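Local coordinates for protein beta-mannosidase GH2 (Hypocrea lixii, PDB 4UOJ) that probably hydrolyses beta-mannosidic bonds, releasing mannose from the non-reducing ends of its substrates, as a family 2 glycoside hydrolase, at residues G239-F244 with L544-D549; L516-L521 with P551-E556. All blocks are in the same frame, centred on the assembly; numbering follows the deposited sequence.

In the fold
Coming from the N terminus, the chain first reaches 239-244, the loop after strand 227-237 in the four-stranded antiparallel sheet 227-237, 252-261, 298-305, 288-294. It then builds much of the mixed sheet with its helices, including helix 506-528, before returning at 544-549 to close contact 1 over about 300 residues. Contact 2 closes a much shorter loop, from 516-521 on that helix to 551-556. Since 516-521 falls inside the span of contact 1 and 551-556 beyond it, the two cross. They meet in the hairpin of strands 545-546 and 554-556, which receives the 239-244 loop through its first strand and the helix through its second.

Contact 1: G239-F244 with L544-D549; sequences GQFNNF and LEIDLD. With BMA (beta-D-mannopyranose), chain F; NAG (2-acetamido-2-deoxy-beta-D-glucopyranose), chain H; MAN (alpha-D-mannopyranose), chain B.
N243 and I546 mark the nearest approach of the two backbones, 8.3 Å from CA to CA, with no hydrogen bond across the gap. Residues F241 to F244 form a type II beta turn, in which F244 N bonds to F241 O, while 544-549 turns a corner at L544, runs as a short strand at 545-546 and then leaves it. The contact is made by side chains, with I546 in the middle. Its CD1 presses on N243 CB at 3.5 Å, the two side chains lying roughly at right angles. CG2, anti to the backbone N, meets the edge of the F241 ring near its plane, 4.0 Å from CE2. From the F244 ring, CE1 comes within 4.0 Å of I546 CB. F241 CG, likewise anti to its own N (chi1 -175°), sends the ring on to L548, where CZ lies 3.9 Å from CD1. Within 544-549, D547 OD1 accepts from D549 N in an Asx turn; at the other end L544 O accepts from N2 of the NAG in chain H (2.9 Å). Behind the apolar patch, F522 of helix 506-528 touches F241, I546 and L548, and N243 ND2 bonds to Y534 O on strand 534-535.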
loop_
_atom_site.group_PDB
_atom_site.type_symbol
_atom_site.label_atom_id
_atom_site.label_comp_id
_atom_site.label_asym_id
_atom_site.label_seq_id
_atom_site.Cartn_x
_atom_site.Cartn_y
_atom_site.Cartn_z
ATOM N N GLY A 239 -7.884 -12.672 27.092
ATOM C CA GLY A 239 -6.565 -13.255 27.301
ATOM C C GLY A 239 -5.595 -13.105 26.146
ATOM O O GLY A 239 -4.491 -13.656 26.188
ATOM N N GLN A 240 -6.005 -12.372 25.106
ATOM C CA GLN A 240 -5.210 -12.170 23.891
ATOM C C GLN A 240 -4.001 -11.271 24.138
ATOM O O GLN A 240 -4.095 -10.240 24.834
ATOM C CB GLN A 240 -6.081 -11.600 22.756
ATOM C CG GLN A 240 -5.373 -11.471 21.407
ATOM C CD GLN A 240 -6.285 -11.132 20.232
ATOM O OE1 GLN A 240 -7.516 -11.120 20.332
ATOM N NE2 GLN A 240 -5.673 -10.885 19.076
ATOM N N PHE A 241 -2.878 -11.652 23.524
ATOM C CA PHE A 241 -1.662 -10.850 23.545
ATOM C C PHE A 241 -1.080 -10.721 22.138
ATOM O O PHE A 241 -1.226 -11.633 21.317
ATOM C CB PHE A 241 -0.617 -11.406 24.557
ATOM C CG PHE A 241 0.614 -10.518 24.688
ATOM C CD1 PHE A 241 0.511 -9.206 25.202
ATOM C CD2 PHE A 241 1.868 -10.964 24.231
ATOM C CE1 PHE A 241 1.639 -8.382 25.267
ATOM C CE2 PHE A 241 2.994 -10.137 24.310
ATOM C CZ PHE A 241 2.874 -8.855 24.831
ATOM N N ASN A 242 -0.416 -9.594 21.866
ATOM C CA ASN A 242 0.203 -9.333 20.563
ATOM C C ASN A 242 1.154 -10.477 20.177
ATOM O O ASN A 242 1.848 -10.999 21.044
ATOM C CB ASN A 242 0.975 -7.995 20.591
ATOM C CG ASN A 242 0.293 -6.910 21.387
ATOM O OD1 ASN A 242 0.210 -6.965 22.624
ATOM N ND2 ASN A 242 -0.194 -5.899 20.693
ATOM N N ASN A 243 1.152 -10.873 18.887
ATOM C CA ASN A 243 2.013 -11.917 18.299
ATOM C C ASN A 243 1.740 -13.367 18.696
ATOM O O ASN A 243 2.405 -14.277 18.198
ATOM C CB ASN A 243 3.487 -11.566 18.465
ATOM C CG ASN A 243 3.881 -10.327 17.714
ATOM O OD1 ASN A 243 3.561 -9.214 18.112
ATOM N ND2 ASN A 243 4.590 -10.516 16.608
ATOM N N PHE A 244 0.724 -13.595 19.529
ATOM C CA PHE A 244 0.332 -14.957 19.926
ATOM C C PHE A 244 -1.092 -15.265 19.467
ATOM O O PHE A 244 -1.951 -14.366 19.468
ATOM C CB PHE A 244 0.494 -15.146 21.442
ATOM C CG PHE A 244 1.929 -15.131 21.887
ATOM C CD1 PHE A 244 2.560 -13.931 22.232
ATOM C CD2 PHE A 244 2.663 -16.307 21.939
ATOM C CE1 PHE A 244 3.901 -13.904 22.625
ATOM C CE2 PHE A 244 4.004 -16.293 22.330
ATOM C CZ PHE A 244 4.617 -15.088 22.670
ATOM N N LEU A 544 13.035 -15.029 18.526
ATOM C CA LEU A 544 13.252 -16.058 19.525
ATOM C C LEU A 544 12.336 -16.038 20.743
ATOM O O LEU A 544 11.906 -17.074 21.209
ATOM C CB LEU A 544 14.703 -16.010 19.971
ATOM C CG LEU A 544 15.681 -15.999 18.826
ATOM C CD1 LEU A 544 17.055 -15.662 19.308
ATOM C CD2 LEU A 544 15.698 -17.353 18.181
ATOM N N GLU A 545 12.081 -14.854 21.279
ATOM C CA GLU A 545 11.278 -14.719 22.479
ATOM C C GLU A 545 10.522 -13.433 22.416
ATOM O O GLU A 545 11.013 -12.468 21.884
ATOM C CB GLU A 545 12.178 -14.685 23.709
ATOM C CG GLU A 545 12.407 -16.014 24.394
ATOM N N ILE A 546 9.328 -13.433 22.973
ATOM C CA ILE A 546 8.628 -12.214 23.271
ATOM C C ILE A 546 8.209 -12.246 24.730
ATOM O O ILE A 546 7.461 -13.095 25.146
ATOM C CB ILE A 546 7.409 -12.019 22.365
ATOM C CG1 ILE A 546 7.840 -11.825 20.923
ATOM C CG2 ILE A 546 6.601 -10.826 22.818
ATOM C CD1 ILE A 546 6.706 -11.745 19.939
ATOM N N ASP A 547 8.680 -11.267 25.480
ATOM C CA ASP A 547 8.423 -11.174 26.911
ATOM C C ASP A 547 8.675 -9.754 27.383
ATOM O O ASP A 547 9.804 -9.283 27.337
ATOM C CB ASP A 547 9.309 -12.182 27.676
ATOM C CG ASP A 547 8.940 -12.372 29.129
ATOM O OD1 ASP A 547 8.084 -11.592 29.632
ATOM O OD2 ASP A 547 9.523 -13.298 29.769
ATOM N N LEU A 548 7.618 -9.096 27.870
ATOM C CA LEU A 548 7.681 -7.723 28.360
ATOM C C LEU A 548 8.565 -7.549 29.622
ATOM O O LEU A 548 8.979 -6.445 29.960
ATOM C CB LEU A 548 6.264 -7.178 28.553
ATOM C CG LEU A 548 5.456 -6.867 27.282
ATOM C CD1 LEU A 548 4.059 -6.407 27.657
ATOM C CD2 LEU A 548 6.102 -5.760 26.456
ATOM N N ASP A 549 8.880 -8.666 30.283
ATOM C CA ASP A 549 9.764 -8.709 31.443
ATOM C C ASP A 549 11.229 -8.527 31.042
ATOM O O ASP A 549 12.050 -8.172 31.887
ATOM C CB ASP A 549 9.593 -10.043 32.191
ATOM C CG ASP A 549 8.215 -10.215 32.823
ATOM O OD1 ASP A 549 7.761 -9.273 33.500
ATOM O OD2 ASP A 549 7.611 -11.293 32.657
HETATM C C1 BMA F . 6.211 -0.452 31.073
HETATM C C2 BMA F . 7.668 -0.843 31.302
HETATM C C3 BMA F . 7.903 -2.040 30.384
HETATM C C4 BMA F . 6.903 -3.137 30.708
HETATM C C5 BMA F . 5.463 -2.606 30.744
HETATM C C6 BMA F . 4.455 -3.594 31.275
HETATM O O2 BMA F . 7.839 -1.127 32.706
HETATM O O3 BMA F . 9.249 -2.498 30.442
HETATM O O4 BMA F . 7.019 -4.139 29.703
HETATM O O5 BMA F . 5.362 -1.463 31.612
HETATM O O6 BMA F . 3.194 -2.962 31.454
HETATM C C1 NAG H . 13.109 -20.766 19.123
HETATM C C2 NAG H . 12.950 -20.843 20.647
HETATM C C3 NAG H . 14.274 -20.495 21.351
HETATM C C4 NAG H . 15.392 -21.362 20.802
HETATM C C5 NAG H . 15.457 -21.183 19.282
HETATM C C6 NAG H . 16.505 -22.060 18.616
HETATM C C7 NAG H . 10.645 -20.414 21.418
HETATM C C8 NAG H . 9.684 -19.388 21.977
HETATM N N2 NAG H . 11.891 -19.977 21.146
HETATM O O3 NAG H . 14.150 -20.717 22.747
HETATM O O4 NAG H . 16.624 -21.059 21.434
HETATM O O5 NAG H . 14.207 -21.554 18.698
HETATM O O6 NAG H . 16.552 -21.789 17.232
HETATM O O7 NAG H . 10.283 -21.579 21.220
HETATM C C1 MAN B . 11.648 -3.026 34.885
HETATM C C2 MAN B . 12.939 -2.672 35.642
HETATM C C3 MAN B . 13.950 -2.032 34.690
HETATM C C4 MAN B . 14.188 -2.925 33.471
HETATM C C5 MAN B . 12.862 -3.256 32.793
HETATM C C6 MAN B . 12.985 -4.240 31.632
HETATM O O2 MAN B . 13.502 -3.846 36.242
HETATM O O3 MAN B . 15.155 -1.810 35.405
HETATM O O4 MAN B . 15.012 -2.227 32.559
HETATM O O5 MAN B . 11.967 -3.853 33.752
HETATM O O6 MAN B . 11.682 -4.620 31.119
#

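Contact 2: L516-L521 with P551-E556; sequences LFITTL and PVPIVE. With NAG (2-acetamido-2-deoxy-beta-D-glucopyranose), chain C.
Through I518 and T519, helix 506-528 packs against the second strand of a beta hairpin, strands 545-546 and 554-556, and the loop that leads into it; the hairpin has a classic beta bulge where L544 and E545 both face V555. The helix belongs to the beta-alpha-beta crossover that joins parallel strands 481-485 and 534-535. It carries a wider pi-type turn here, with L521 N bonded to L516 O at 3.0 Å. I518 does most of the packing. Its CG2, set anti to the backbone N, enters between V552, P553 and I554: it lies 3.7 Å from V552 CG1 and 3.8 Å from P553 CG, and also touches I554 CB. The other branch of I518 reaches along the strand, bringing CD1 to 4.0 Å from E556 CG. One residue on, the T519 and P553 side chains cross at about a right angle, and T519 CA lies 3.7 Å from P553 CD. Apolar contact therefore dominates; T519 OG1 lies 3.3 Å from P551 O, at most a weak hydrogen bond. F522, one helical turn on from I518, extends the same apolar side onto P553 and I554. At the far end of the strand, O6 of the NAG in chain C donates to E556 O at 2.7 Å.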
loop_
_atom_site.group_PDB
_atom_site.type_symbol
_atom_site.label_atom_id
_atom_site.label_comp_id
_atom_site.label_asym_id
_atom_site.label_seq_id
_atom_site.Cartn_x
_atom_site.Cartn_y
_atom_site.Cartn_z
ATOM N N LEU A 516 14.780 1.886 20.279
ATOM C CA LEU A 516 13.689 2.621 19.662
ATOM C C LEU A 516 12.594 1.692 19.128
ATOM O O LEU A 516 11.459 1.755 19.602
ATOM C CB LEU A 516 14.210 3.571 18.589
ATOM C CG LEU A 516 13.183 4.537 17.951
ATOM C CD1 LEU A 516 12.559 5.484 18.963
ATOM C CD2 LEU A 516 13.835 5.321 16.801
ATOM N N PHE A 517 12.949 0.793 18.211
ATOM C CA PHE A 517 11.992 -0.096 17.526
ATOM C C PHE A 517 11.423 -1.271 18.334
ATOM O O PHE A 517 10.392 -1.813 17.966
ATOM C CB PHE A 517 12.538 -0.513 16.140
ATOM C CG PHE A 517 12.843 0.681 15.262
ATOM C CD1 PHE A 517 11.835 1.315 14.547
ATOM C CD2 PHE A 517 14.110 1.228 15.226
ATOM C CE1 PHE A 517 12.097 2.461 13.799
ATOM C CE2 PHE A 517 14.375 2.370 14.471
ATOM C CZ PHE A 517 13.365 2.983 13.767
ATOM N N ILE A 518 12.073 -1.659 19.434
ATOM C CA ILE A 518 11.570 -2.776 20.225
ATOM C C ILE A 518 11.126 -2.305 21.624
ATOM O O ILE A 518 9.939 -2.268 21.904
ATOM C CB ILE A 518 12.556 -3.988 20.235
ATOM C CG1 ILE A 518 12.838 -4.493 18.809
ATOM C CG2 ILE A 518 12.011 -5.112 21.098
ATOM C CD1 ILE A 518 14.032 -5.468 18.641
ATOM N N THR A 519 12.093 -1.922 22.474
ATOM C CA THR A 519 11.871 -1.495 23.849
ATOM C C THR A 519 10.825 -0.390 23.912
ATOM O O THR A 519 9.862 -0.502 24.645
ATOM C CB THR A 519 13.205 -1.140 24.530
ATOM O OG1 THR A 519 14.139 -2.219 24.353
ATOM C CG2 THR A 519 13.027 -0.856 26.023
ATOM N N THR A 520 11.020 0.696 23.208
ATOM C CA THR A 520 10.003 1.724 23.204
ATOM C C THR A 520 8.761 1.434 22.396
ATOM O O THR A 520 7.667 1.503 22.902
ATOM C CB THR A 520 10.606 3.049 22.716
ATOM O OG1 THR A 520 11.951 3.153 23.192
ATOM C CG2 THR A 520 9.814 4.205 23.214
ATOM N N LEU A 521 8.945 1.097 21.133
ATOM C CA LEU A 521 7.831 0.972 20.213
ATOM C C LEU A 521 6.894 -0.183 20.467
ATOM O O LEU A 521 5.707 -0.023 20.354
ATOM C CB LEU A 521 8.301 0.999 18.764
ATOM C CG LEU A 521 8.925 2.289 18.250
ATOM C CD1 LEU A 521 8.952 2.355 16.744
ATOM C CD2 LEU A 521 8.300 3.533 18.823
ATOM N N PRO A 551 14.645 -6.855 29.209
ATOM C CA PRO A 551 15.083 -5.478 28.906
ATOM C C PRO A 551 14.826 -5.072 27.458
ATOM O O PRO A 551 14.519 -3.909 27.179
ATOM C CB PRO A 551 16.571 -5.462 29.288
ATOM C CG PRO A 551 16.972 -6.896 29.448
ATOM C CD PRO A 551 15.737 -7.664 29.798
ATOM N N VAL A 552 14.893 -6.053 26.548
ATOM C CA VAL A 552 14.517 -5.887 25.122
ATOM C C VAL A 552 13.351 -6.878 24.918
ATOM O O VAL A 552 13.585 -8.086 24.943
ATOM C CB VAL A 552 15.710 -6.109 24.153
ATOM C CG1 VAL A 552 15.285 -5.869 22.718
ATOM C CG2 VAL A 552 16.888 -5.198 24.513
ATOM N N PRO A 553 12.079 -6.380 24.880
ATOM C CA PRO A 553 10.910 -7.285 24.899
ATOM C C PRO A 553 10.814 -8.324 23.790
ATOM O O PRO A 553 10.270 -9.395 24.021
ATOM C CB PRO A 553 9.710 -6.336 24.907
ATOM C CG PRO A 553 10.246 -5.006 24.480
ATOM C CD PRO A 553 11.653 -4.970 24.979
ATOM N N ILE A 554 11.305 -8.002 22.593
ATOM C CA ILE A 554 11.327 -8.929 21.463
ATOM C C ILE A 554 12.792 -9.277 21.186
ATOM O O ILE A 554 13.576 -8.408 20.807
ATOM C CB ILE A 554 10.602 -8.385 20.203
ATOM C CG1 ILE A 554 9.161 -7.928 20.528
ATOM C CG2 ILE A 554 10.609 -9.439 19.074
ATOM C CD1 ILE A 554 8.496 -7.121 19.424
ATOM N N VAL A 555 13.154 -10.529 21.449
ATOM C CA VAL A 555 14.503 -11.033 21.236
ATOM C C VAL A 555 14.555 -11.528 19.789
ATOM O O VAL A 555 14.016 -12.593 19.464
ATOM C CB VAL A 555 14.875 -12.122 22.274
ATOM C CG1 VAL A 555 16.224 -12.752 21.961
ATOM C CG2 VAL A 555 14.897 -11.535 23.676
ATOM N N GLU A 556 15.150 -10.713 18.907
ATOM C CA GLU A 556 15.224 -11.018 17.468
ATOM C C GLU A 556 16.212 -12.120 17.150
ATOM O O GLU A 556 17.223 -12.264 17.828
ATOM C CB GLU A 556 15.518 -9.762 16.636
ATOM C CG GLU A 556 14.323 -8.813 16.535
ATOM C CD GLU A 556 13.245 -9.267 15.567
ATOM O OE1 GLU A 556 12.371 -10.055 15.972
ATOM O OE2 GLU A 556 13.290 -8.844 14.400
HETATM C C1 NAG C . 21.618 -13.756 18.239
HETATM C C2 NAG C . 22.397 -12.632 17.570
HETATM C C3 NAG C . 22.844 -11.667 18.660
HETATM C C4 NAG C . 21.642 -11.162 19.462
HETATM C C5 NAG C . 20.848 -12.348 20.012
HETATM C C6 NAG C . 19.566 -11.951 20.729
HETATM C C7 NAG C . 23.696 -13.135 15.527
HETATM C C8 NAG C . 24.916 -13.833 14.972
HETATM N N2 NAG C . 23.543 -13.185 16.868
HETATM O O3 NAG C . 23.532 -10.560 18.085
HETATM O O4 NAG C . 22.077 -10.386 20.566
HETATM O O5 NAG C . 20.493 -13.235 18.953
HETATM O O6 NAG C . 18.675 -11.296 19.844
HETATM O O7 NAG C . 22.884 -12.572 14.779
#